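Local structure of GTN Reductase (Agrobacterium tumefaciens, 5N6G) at residues 216-221 and 225-230; 24-29 and 330-335. The protein is an FMN-containing ene-reductase of the Old Yellow Enzyme family that probably reduces activated carbon-carbon double bonds at the expense of NADH or NADPH. All blocks are in the same frame, centred on the assembly; numbering follows the deposited sequence.

Contact 1 of 2, residues 216-221 and 225-230; sequences DAVAEE and GRTGIR. With FMN (flavin mononucleotide), chain B.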
ATOM      1  N   ASP A 216       3.431 -15.530  -3.127  1.00 13.71           N
ATOM      2  CA  ASP A 216       2.956 -16.877  -3.373  1.00 13.22           C
ATOM      3  C   ASP A 216       2.066 -17.377  -2.227  1.00 14.99           C
ATOM      4  O   ASP A 216       1.111 -18.119  -2.476  1.00 17.56           O
ATOM      5  CB  ASP A 216       4.143 -17.804  -3.627  1.00 17.57           C
ATOM      6  CG  ASP A 216       4.900 -17.449  -4.908  1.00 23.88           C
ATOM      7  OD1 ASP A 216       4.291 -16.802  -5.808  1.00 20.97           O
ATOM      8  OD2 ASP A 216       6.092 -17.823  -5.030  1.00 23.01           O
ATOM      9  N   ALA A 217       2.340 -16.967  -0.981  1.00 14.28           N
ATOM     10  CA  ALA A 217       1.480 -17.327   0.152  1.00 16.16           C
ATOM     11  C   ALA A 217       0.091 -16.701   0.023  1.00 16.83           C
ATOM     12  O   ALA A 217      -0.930 -17.380   0.241  1.00 16.56           O
ATOM     13  CB  ALA A 217       2.139 -16.907   1.474  1.00 15.29           C
ATOM     14  N   VAL A 218       0.028 -15.407  -0.299  1.00 14.47           N
ATOM     15  CA  VAL A 218      -1.256 -14.719  -0.462  1.00 14.85           C
ATOM     16  C   VAL A 218      -2.017 -15.278  -1.658  1.00 15.27           C
ATOM     17  O   VAL A 218      -3.217 -15.574  -1.578  1.00 14.69           O
ATOM     18  CB  VAL A 218      -1.020 -13.204  -0.601  1.00 14.07           C
ATOM     19  CG1 VAL A 218      -2.292 -12.472  -0.998  1.00 15.20           C
ATOM     20  CG2 VAL A 218      -0.412 -12.646   0.692  1.00 13.64           C
ATOM     21  N   ALA A 219      -1.331 -15.438  -2.791  1.00 14.23           N
ATOM     22  CA  ALA A 219      -2.000 -15.930  -3.995  1.00 15.97           C
ATOM     23  C   ALA A 219      -2.556 -17.331  -3.810  1.00 15.81           C
ATOM     24  O   ALA A 219      -3.620 -17.659  -4.353  1.00 16.21           O
ATOM     25  CB  ALA A 219      -1.034 -15.883  -5.178  1.00 16.88           C
ATOM     26  N   GLU A 220      -1.838 -18.196  -3.082  1.00 15.75           N
ATOM     27  CA  GLU A 220      -2.335 -19.535  -2.822  1.00 19.55           C
ATOM     28  C   GLU A 220      -3.600 -19.483  -1.974  1.00 18.03           C
ATOM     29  O   GLU A 220      -4.515 -20.293  -2.158  1.00 19.93           O
ATOM     30  CB  GLU A 220      -1.249 -20.359  -2.128  1.00 18.86           C
ATOM     31  CG  GLU A 220      -1.643 -21.791  -1.817  1.00 23.88           C
ATOM     32  CD  GLU A 220      -1.905 -22.614  -3.065  1.00 48.45           C
ATOM     33  OE1 GLU A 220      -1.148 -22.455  -4.049  1.00 35.84           O
ATOM     34  OE2 GLU A 220      -2.875 -23.401  -3.069  1.00 48.38           O
ATOM     35  N   GLU A 221      -3.683 -18.512  -1.079  1.00 16.71           N
ATOM     36  CA  GLU A 221      -4.816 -18.441  -0.167  1.00 16.34           C
ATOM     37  C   GLU A 221      -6.062 -17.882  -0.846  1.00 17.45           C
ATOM     38  O   GLU A 221      -7.163 -18.430  -0.658  1.00 18.32           O
ATOM     39  CB  GLU A 221      -4.428 -17.592   1.045  1.00 19.99           C
ATOM     40  CG  GLU A 221      -5.458 -17.559   2.147  1.00 24.87           C
ATOM     41  CD  GLU A 221      -5.663 -18.928   2.809  1.00 34.32           C
ATOM     42  OE1 GLU A 221      -4.705 -19.735   2.839  1.00 34.91           O
ATOM     43  OE2 GLU A 221      -6.783 -19.188   3.292  1.00 47.45           O
ATOM     44  N   GLY A 225      -5.487 -13.976  -9.090  1.00 16.99           N
ATOM     45  CA  GLY A 225      -6.333 -12.978  -9.729  1.00 18.15           C
ATOM     46  C   GLY A 225      -6.985 -11.995  -8.776  1.00 16.64           C
ATOM     47  O   GLY A 225      -7.675 -11.071  -9.237  1.00 18.62           O
ATOM     48  N   ARG A 226      -6.842 -12.200  -7.467  1.00 15.51           N
ATOM     49  CA  ARG A 226      -7.307 -11.231  -6.483  1.00 15.11           C
ATOM     50  C   ARG A 226      -6.139 -10.634  -5.707  1.00 15.06           C
ATOM     51  O   ARG A 226      -6.362 -10.028  -4.646  1.00 15.67           O
ATOM     52  CB  ARG A 226      -8.319 -11.857  -5.516  1.00 18.81           C
ATOM     53  CG  ARG A 226      -9.527 -12.377  -6.260  1.00 22.24           C
ATOM     54  CD  ARG A 226     -10.713 -12.673  -5.374  1.00 24.47           C
ATOM     55  NE  ARG A 226     -11.873 -12.974  -6.226  1.00 37.41           N
ATOM     56  CZ  ARG A 226     -12.703 -12.070  -6.755  1.00 42.94           C
ATOM     57  NH1 ARG A 226     -12.556 -10.768  -6.522  1.00 28.52           N
ATOM     58  NH2 ARG A 226     -13.709 -12.472  -7.523  1.00 39.14           N
ATOM     59  N   THR A 227      -4.907 -10.826  -6.190  1.00 12.94           N
ATOM     60  CA  THR A 227      -3.685 -10.387  -5.513  1.00 13.48           C
ATOM     61  C   THR A 227      -2.957  -9.346  -6.349  1.00 16.52           C
ATOM     62  O   THR A 227      -2.613  -9.604  -7.505  1.00 15.57           O
ATOM     63  CB  THR A 227      -2.757 -11.573  -5.238  1.00 14.76           C
ATOM     64  OG1 THR A 227      -3.461 -12.583  -4.500  1.00 17.74           O
ATOM     65  CG2 THR A 227      -1.539 -11.121  -4.461  1.00 15.13           C
ATOM     66  N   GLY A 228      -2.716  -8.167  -5.762  1.00 13.66           N
ATOM     67  CA  GLY A 228      -1.842  -7.170  -6.357  1.00 14.60           C
ATOM     68  C   GLY A 228      -0.742  -6.774  -5.385  1.00 14.93           C
ATOM     69  O   GLY A 228      -0.644  -7.302  -4.280  1.00 14.04           O
ATOM     70  N   ILE A 229       0.120  -5.871  -5.838  1.00 12.96           N
ATOM     71  CA  ILE A 229       1.273  -5.492  -5.024  1.00 12.01           C
ATOM     72  C   ILE A 229       1.623  -4.050  -5.333  1.00 13.98           C
ATOM     73  O   ILE A 229       1.538  -3.615  -6.483  1.00 14.87           O
ATOM     74  CB  ILE A 229       2.474  -6.428  -5.289  1.00 12.99           C
ATOM     75  CG1 ILE A 229       3.644  -6.137  -4.350  1.00 15.48           C
ATOM     76  CG2 ILE A 229       2.873  -6.396  -6.769  1.00 16.74           C
ATOM     77  CD1 ILE A 229       4.632  -7.288  -4.262  1.00 18.55           C
ATOM     78  N   ARG A 230       2.071  -3.320  -4.319  1.00 12.77           N
ATOM     79  CA  ARG A 230       2.562  -1.959  -4.496  1.00 14.22           C
ATOM     80  C   ARG A 230       4.080  -1.929  -4.350  1.00 13.44           C
ATOM     81  O   ARG A 230       4.620  -2.449  -3.371  1.00 13.36           O
ATOM     82  CB  ARG A 230       1.921  -1.007  -3.483  1.00 13.77           C
ATOM     83  CG  ARG A 230       2.193   0.447  -3.834  1.00 15.44           C
ATOM     84  CD  ARG A 230       1.453   1.426  -2.973  1.00 18.23           C
ATOM     85  NE  ARG A 230       1.040   2.579  -3.763  1.00 18.07           N
ATOM     86  CZ  ARG A 230       0.921   3.824  -3.313  1.00 15.95           C
ATOM     87  NH1 ARG A 230       1.256   4.134  -2.085  1.00 17.89           N
ATOM     88  NH2 ARG A 230       0.471   4.762  -4.128  1.00 17.79           N
TER
HETATM   89  N1  FMN B 401       1.049   4.898   0.761  1.00 13.95           N
HETATM   90  C2  FMN B 401       0.808   3.576   1.041  1.00 14.56           C
HETATM   91  O2  FMN B 401       1.260   2.657   0.321  1.00 13.88           O
HETATM   92  N3  FMN B 401       0.023   3.246   2.125  1.00 13.78           N
HETATM   93  C4  FMN B 401      -0.537   4.137   3.021  1.00 18.21           C
HETATM   94  O4  FMN B 401      -1.263   3.739   3.932  1.00 15.09           O
HETATM   95  C4A FMN B 401      -0.252   5.526   2.737  1.00 15.82           C
HETATM   96  N5  FMN B 401      -0.773   6.437   3.520  1.00 17.57           N
HETATM   97  C5A FMN B 401      -0.628   7.762   3.146  1.00 14.45           C
HETATM   98  C6  FMN B 401      -1.272   8.736   3.900  1.00 13.65           C
HETATM   99  C7  FMN B 401      -1.257  10.066   3.507  1.00 16.15           C
HETATM  100  C7M FMN B 401      -1.998  11.081   4.342  1.00 17.99           C
HETATM  101  C8  FMN B 401      -0.577  10.444   2.344  1.00 14.99           C
HETATM  102  C8M FMN B 401      -0.594  11.866   1.855  1.00 15.24           C
HETATM  103  C9  FMN B 401       0.090   9.477   1.595  1.00 13.99           C
HETATM  104  C9A FMN B 401       0.059   8.139   1.986  1.00 12.77           C
HETATM  105  N10 FMN B 401       0.628   7.123   1.189  1.00 13.01           N
HETATM  106  C10 FMN B 401       0.516   5.809   1.552  1.00 16.36           C
HETATM  107  C1' FMN B 401       1.176   7.491  -0.125  1.00 13.76           C
HETATM  108  C2' FMN B 401       0.060   7.688  -1.143  1.00 13.24           C
HETATM  109  O2' FMN B 401      -0.615   6.451  -1.399  1.00 14.00           O
HETATM  110  C3' FMN B 401       0.553   8.264  -2.471  1.00 13.06           C
HETATM  111  O3' FMN B 401       1.581   7.430  -3.000  1.00 17.08           O
HETATM  112  C4' FMN B 401       1.096   9.687  -2.358  1.00 13.82           C
HETATM  113  O4' FMN B 401       0.143  10.530  -1.704  1.00 16.59           O
HETATM  114  C5' FMN B 401       1.493  10.261  -3.706  1.00 15.21           C
HETATM  115  O5' FMN B 401       0.344  10.358  -4.570  1.00 15.69           O
HETATM  116  P   FMN B 401      -0.438  11.741  -4.907  1.00 18.04           P
HETATM  117  O1P FMN B 401       0.579  12.620  -5.603  1.00 19.42           O
HETATM  118  O2P FMN B 401      -0.833  12.320  -3.559  1.00 18.55           O
HETATM  119  O3P FMN B 401      -1.582  11.323  -5.757  1.00 17.50           O
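Val218 and Ala219, near the end of helix 204-222, settle on Thr227, the first residue of strand 227-231, where an outer helix of the (beta/alpha)8 barrel turns back into the next barrel strand. The backbones are nearest at Ala219 and Thr227, with 6.0 Å between their CA atoms. Contact across the turn is by van der Waals forces and small. Val218 places CG1 anti to its backbone N (chi1 171°), which lays this one methyl across both branches of the threonine, 3.7 Å from Thr227 OG1 and 3.8 Å from Thr227 CG2. Ala219 adds its backbone edge, CA lying 3.7 Å from Thr227 OG1; a residue this small lets helix and strand come close. Threonine suits the corner, since its methyl packs on Val218, its side chain also touches Ile177 of the neighbouring strand, and its hydroxyl is hydrogen-bonded to the carbonyl of Gly223.

At the other end of the strand the interactions are polar. Arg230, its side chain nearly extended until a bend at chi3, reaches flavin mononucleotide, and a long cationic donor fits a cofactor rich in oxygens there. Its positive charge beside the pyrimidine ring would probably favour a reduced, anionic flavin. Arg230 NH2 bonds to ribityl O3' at 3.1 Å, and NH1, weakly held by O2' and O3', makes its shortest bond to flavin O2, 2.8 Å long with an N-H...O angle of 140°.

Contact 2 of 2, residues 24-29 and 330-335; sequences LTRNRS and AFIANP. With FMN (flavin mononucleotide), chain B; 8OZ (2-Phenylacrylic acid), chain C.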
ATOM      1  N   LEU A  24      -4.249   5.426   1.801  1.00 12.96           N
ATOM      2  CA  LEU A  24      -4.016   6.621   2.600  1.00 13.27           C
ATOM      3  C   LEU A  24      -4.266   6.341   4.081  1.00 16.23           C
ATOM      4  O   LEU A  24      -5.419   6.336   4.525  1.00 17.19           O
ATOM      5  CB  LEU A  24      -4.914   7.751   2.123  1.00 13.45           C
ATOM      6  CG  LEU A  24      -4.707   8.209   0.680  1.00 14.05           C
ATOM      7  CD1 LEU A  24      -5.982   8.867   0.170  1.00 17.32           C
ATOM      8  CD2 LEU A  24      -3.518   9.146   0.629  1.00 17.65           C
ATOM      9  N   THR A  25      -3.190   6.190   4.844  1.00 11.77           N
ATOM     10  CA  THR A  25      -3.257   6.125   6.309  1.00 11.75           C
ATOM     11  C   THR A  25      -3.826   7.412   6.885  1.00 12.73           C
ATOM     12  O   THR A  25      -3.328   8.515   6.618  1.00 13.82           O
ATOM     13  CB  THR A  25      -1.846   5.868   6.858  1.00 14.41           C
ATOM     14  OG1 THR A  25      -1.429   4.563   6.450  1.00 16.13           O
ATOM     15  CG2 THR A  25      -1.798   5.932   8.381  1.00 15.51           C
ATOM     16  N   ARG A  26      -4.893   7.282   7.682  1.00 14.91           N
ATOM     17  CA  ARG A  26      -5.529   8.439   8.291  1.00 14.09           C
ATOM     18  C   ARG A  26      -5.595   8.381   9.810  1.00 15.78           C
ATOM     19  O   ARG A  26      -5.975   9.375  10.418  1.00 15.12           O
ATOM     20  CB  ARG A  26      -6.962   8.629   7.740  1.00 15.46           C
ATOM     21  CG  ARG A  26      -7.096   8.517   6.196  1.00 15.16           C
ATOM     22  CD  ARG A  26      -6.290   9.558   5.436  1.00 15.51           C
ATOM     23  NE  ARG A  26      -6.602  10.909   5.898  1.00 16.49           N
ATOM     24  CZ  ARG A  26      -7.623  11.644   5.463  1.00 15.66           C
ATOM     25  NH1 ARG A  26      -8.428  11.186   4.513  1.00 15.95           N
ATOM     26  NH2 ARG A  26      -7.831  12.836   5.971  1.00 16.76           N
ATOM     27  N   ASN A  27      -5.223   7.255  10.427  1.00 14.71           N
ATOM     28  CA  ASN A  27      -5.167   7.094  11.892  1.00 14.81           C
ATOM     29  C   ASN A  27      -6.466   7.484  12.595  1.00 14.15           C
ATOM     30  O   ASN A  27      -6.473   8.206  13.608  1.00 15.70           O
ATOM     31  CB  ASN A  27      -4.010   7.897  12.476  1.00 15.92           C
ATOM     32  CG  ASN A  27      -2.728   7.672  11.738  1.00 19.79           C
ATOM     33  OD1 ASN A  27      -2.383   8.444  10.846  1.00 20.56           O
ATOM     34  ND2 ASN A  27      -2.006   6.616  12.099  1.00 18.89           N
ATOM     35  N   ARG A  28      -7.570   6.963  12.079  1.00 14.80           N
ATOM     36  CA  ARG A  28      -8.881   7.266  12.624  1.00 15.97           C
ATOM     37  C   ARG A  28      -9.634   6.000  13.012  1.00 15.13           C
ATOM     38  O   ARG A  28     -10.865   5.968  12.977  1.00 15.92           O
ATOM     39  CB  ARG A  28      -9.664   8.102  11.625  1.00 15.52           C
ATOM     40  CG  ARG A  28      -9.234   9.571  11.695  1.00 16.67           C
ATOM     41  CD  ARG A  28      -9.768  10.279  10.522  1.00 17.83           C
ATOM     42  NE  ARG A  28      -9.741  11.742  10.531  1.00 18.21           N
ATOM     43  CZ  ARG A  28      -8.765  12.482  10.009  1.00 15.79           C
ATOM     44  NH1 ARG A  28      -7.685  11.920   9.521  1.00 16.61           N
ATOM     45  NH2 ARG A  28      -8.894  13.791   9.937  1.00 18.19           N
ATOM     46  N   SER A  29      -8.906   4.952  13.415  1.00 16.34           N
ATOM     47  CA  SER A  29      -9.508   3.682  13.825  1.00 16.14           C
ATOM     48  C   SER A  29      -8.944   3.217  15.169  1.00 15.48           C
ATOM     49  O   SER A  29      -8.168   2.258  15.232  1.00 18.18           O
ATOM     50  CB  SER A  29      -9.292   2.623  12.743  1.00 14.91           C
ATOM     51  OG  SER A  29      -9.793   3.082  11.494  1.00 15.78           O
ATOM     52  N   ALA A 330      -5.474  14.022  -3.847  1.00 19.76           N
ATOM     53  CA  ALA A 330      -6.688  14.519  -4.480  1.00 18.89           C
ATOM     54  C   ALA A 330      -7.923  13.763  -3.996  1.00 18.30           C
ATOM     55  O   ALA A 330      -9.015  14.351  -3.928  1.00 20.02           O
ATOM     56  CB  ALA A 330      -6.579  14.431  -6.002  1.00 19.60           C
ATOM     57  N   PHE A 331      -7.784  12.475  -3.659  1.00 18.71           N
ATOM     58  CA  PHE A 331      -8.919  11.738  -3.104  1.00 19.11           C
ATOM     59  C   PHE A 331      -9.196  12.088  -1.644  1.00 19.53           C
ATOM     60  O   PHE A 331     -10.350  12.011  -1.204  1.00 19.86           O
ATOM     61  CB  PHE A 331      -8.711  10.226  -3.265  1.00 15.73           C
ATOM     62  CG  PHE A 331      -9.504   9.639  -4.395  1.00 16.93           C
ATOM     63  CD1 PHE A 331     -10.888   9.710  -4.375  1.00 21.20           C
ATOM     64  CD2 PHE A 331      -8.882   9.034  -5.470  1.00 17.38           C
ATOM     65  CE1 PHE A 331     -11.641   9.189  -5.398  1.00 22.74           C
ATOM     66  CE2 PHE A 331      -9.629   8.502  -6.501  1.00 17.50           C
ATOM     67  CZ  PHE A 331     -11.012   8.586  -6.466  1.00 19.09           C
ATOM     68  N   ILE A 332      -8.182  12.501  -0.873  1.00 17.96           N
ATOM     69  CA  ILE A 332      -8.464  13.042   0.456  1.00 17.14           C
ATOM     70  C   ILE A 332      -9.498  14.145   0.355  1.00 19.19           C
ATOM     71  O   ILE A 332     -10.481  14.177   1.100  1.00 19.68           O
ATOM     72  CB  ILE A 332      -7.178  13.559   1.124  1.00 17.97           C
ATOM     73  CG1 ILE A 332      -6.271  12.388   1.470  1.00 16.81           C
ATOM     74  CG2 ILE A 332      -7.509  14.397   2.369  1.00 20.00           C
ATOM     75  CD1 ILE A 332      -4.913  12.810   2.033  1.00 20.55           C
ATOM     76  N   ALA A 333      -9.303  15.056  -0.587  1.00 16.83           N
ATOM     77  CA  ALA A 333     -10.042  16.309  -0.600  1.00 17.77           C
ATOM     78  C   ALA A 333     -11.258  16.295  -1.511  1.00 18.24           C
ATOM     79  O   ALA A 333     -12.048  17.236  -1.458  1.00 19.07           O
ATOM     80  CB  ALA A 333      -9.111  17.458  -1.015  1.00 26.86           C
ATOM     81  N   ASN A 334     -11.418  15.272  -2.352  1.00 19.44           N
ATOM     82  CA  ASN A 334     -12.455  15.252  -3.386  1.00 20.29           C
ATOM     83  C   ASN A 334     -13.119  13.888  -3.363  1.00 17.85           C
ATOM     84  O   ASN A 334     -12.680  12.956  -4.060  1.00 19.98           O
ATOM     85  CB  ASN A 334     -11.865  15.546  -4.759  1.00 18.57           C
ATOM     86  CG  ASN A 334     -11.307  16.928  -4.835  1.00 19.24           C
ATOM     87  OD1 ASN A 334     -12.039  17.882  -5.069  1.00 22.68           O
ATOM     88  ND2 ASN A 334      -9.995  17.055  -4.606  1.00 23.26           N
ATOM     89  N   PRO A 335     -14.179  13.728  -2.579  1.00 22.16           N
ATOM     90  CA  PRO A 335     -14.842  12.417  -2.550  1.00 22.14           C
ATOM     91  C   PRO A 335     -15.350  12.011  -3.920  1.00 20.68           C
ATOM     92  O   PRO A 335     -15.253  10.837  -4.300  1.00 20.68           O
ATOM     93  CB  PRO A 335     -15.973  12.627  -1.531  1.00 19.67           C
ATOM     94  CG  PRO A 335     -16.192  14.094  -1.475  1.00 29.17           C
ATOM     95  CD  PRO A 335     -14.848  14.717  -1.718  1.00 23.16           C
TER
HETATM   96  N1  FMN B 401       1.049   4.898   0.761  1.00 13.95           N
HETATM   97  C2  FMN B 401       0.808   3.576   1.041  1.00 14.56           C
HETATM   98  O2  FMN B 401       1.260   2.657   0.321  1.00 13.88           O
HETATM   99  N3  FMN B 401       0.023   3.246   2.125  1.00 13.78           N
HETATM  100  C4  FMN B 401      -0.537   4.137   3.021  1.00 18.21           C
HETATM  101  O4  FMN B 401      -1.263   3.739   3.932  1.00 15.09           O
HETATM  102  C4A FMN B 401      -0.252   5.526   2.737  1.00 15.82           C
HETATM  103  N5  FMN B 401      -0.773   6.437   3.520  1.00 17.57           N
HETATM  104  C5A FMN B 401      -0.628   7.762   3.146  1.00 14.45           C
HETATM  105  C6  FMN B 401      -1.272   8.736   3.900  1.00 13.65           C
HETATM  106  C7  FMN B 401      -1.257  10.066   3.507  1.00 16.15           C
HETATM  107  C7M FMN B 401      -1.998  11.081   4.342  1.00 17.99           C
HETATM  108  C8  FMN B 401      -0.577  10.444   2.344  1.00 14.99           C
HETATM  109  C8M FMN B 401      -0.594  11.866   1.855  1.00 15.24           C
HETATM  110  C9  FMN B 401       0.090   9.477   1.595  1.00 13.99           C
HETATM  111  C9A FMN B 401       0.059   8.139   1.986  1.00 12.77           C
HETATM  112  N10 FMN B 401       0.628   7.123   1.189  1.00 13.01           N
HETATM  113  C10 FMN B 401       0.516   5.809   1.552  1.00 16.36           C
HETATM  114  C1' FMN B 401       1.176   7.491  -0.125  1.00 13.76           C
HETATM  115  C2' FMN B 401       0.060   7.688  -1.143  1.00 13.24           C
HETATM  116  O2' FMN B 401      -0.615   6.451  -1.399  1.00 14.00           O
HETATM  117  C3' FMN B 401       0.553   8.264  -2.471  1.00 13.06           C
HETATM  118  O3' FMN B 401       1.581   7.430  -3.000  1.00 17.08           O
HETATM  119  C4' FMN B 401       1.096   9.687  -2.358  1.00 13.82           C
HETATM  120  O4' FMN B 401       0.143  10.530  -1.704  1.00 16.59           O
HETATM  121  C5' FMN B 401       1.493  10.261  -3.706  1.00 15.21           C
HETATM  122  O5' FMN B 401       0.344  10.358  -4.570  1.00 15.69           O
HETATM  123  P   FMN B 401      -0.438  11.741  -4.907  1.00 18.04           P
HETATM  124  O1P FMN B 401       0.579  12.620  -5.603  1.00 19.42           O
HETATM  125  O2P FMN B 401      -0.833  12.320  -3.559  1.00 18.55           O
HETATM  126  O3P FMN B 401      -1.582  11.323  -5.757  1.00 17.50           O
HETATM  127  C4  8OZ C 402       1.893   8.287   5.861  1.00 24.17           C
HETATM  128  C5  8OZ C 402       1.820   8.183   7.231  1.00 23.42           C
HETATM  129  C6  8OZ C 402       1.934   6.948   7.828  1.00 28.31           C
HETATM  130  C7  8OZ C 402       2.104   5.812   7.057  1.00 21.93           C
HETATM  131  C8  8OZ C 402       3.162   4.643   3.667  1.00 18.48           C
HETATM  132  C   8OZ C 402       1.500   3.606   5.145  1.00 19.81           C
HETATM  133  O   8OZ C 402       3.134   3.725   2.883  1.00 17.49           O
HETATM  134  C1  8OZ C 402       2.227   4.671   4.839  1.00 19.64           C
HETATM  135  C2  8OZ C 402       2.160   5.903   5.673  1.00 25.46           C
HETATM  136  C3  8OZ C 402       2.068   7.159   5.080  1.00 27.12           C
HETATM  137  O1  8OZ C 402       4.009   5.638   3.554  1.00 23.76           O
HETATM  138  O   HOH W   1     -10.541  12.902   3.607  1.00 17.34           O
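The irregular loop 24-29 runs past the last turn of helix 329-333 without pairing to it, the nearest CA atoms, of Leu24 and Ile332, being 8.1 Å apart, so side chains bridge the gap. Ile332 does so from the helix with both branches. Its CG1 methylene meets Leu24 CD1 at 3.8 Å and also lies over one face of the Arg26 guanidinium, offset toward the rim and 3.9 Å from Arg26 NH1; its CG2 methyl comes equally near Arg26 NH2. A branched aliphatic residue suits this place, serving leucine and flat cation alike. Arg26 turns back on itself through bends at chi2 and chi3 (-61° and -54°), which brings its guanidinium under the isoleucine. There the buried charge is met by oxygens: Phe355 O takes NE, Gly362 O takes NH2, and a water at the edge of the group, in its plane, accepts from NH1 and donates to Ile332 O, linking loop and helix.

Leu24 and Thr25 turn to the cofactor. Leu24 CD2 rests 3.6 Å from flavin C8, an apolar cover for the dimethylbenzene ring. Thr25 grips the central and pyrimidine rings, with a nearly straight bond from its backbone N to flavin N5, 2.8 Å long at 165°, while its OG1 donates a hydrogen bond of 2.7 Å to flavin O4 and also touches C of 2-phenylacrylic acid. Threonine offers a polar branch to the flavin and a methyl to the ligand's phenyl ring. A loop after the first barrel strand that meets N5 and O4 is characteristic of the flavin site of Old Yellow Enzymes.

Overall arrangement
Followed from the N terminus, the chain first leaves barrel strand 19-21 through loop 24-29, one half of contact 2. It then builds the following strands of the barrel until helix 204-222 turns into strand 227-231, where contact 1 closes a tight loop of three intervening residues. Only after the remaining strands does helix 329-333 complete contact 2, which closes a loop of 300 residues and encloses contact 1 without crossing it. Contact 2 thus joins the start of the barrel to the region just after its eighth strand, 324-327, whereas contact 1 is local. Their centres lie 25 Å apart, on opposite sides of the chain's centre, yet both reach the same flavin mononucleotide.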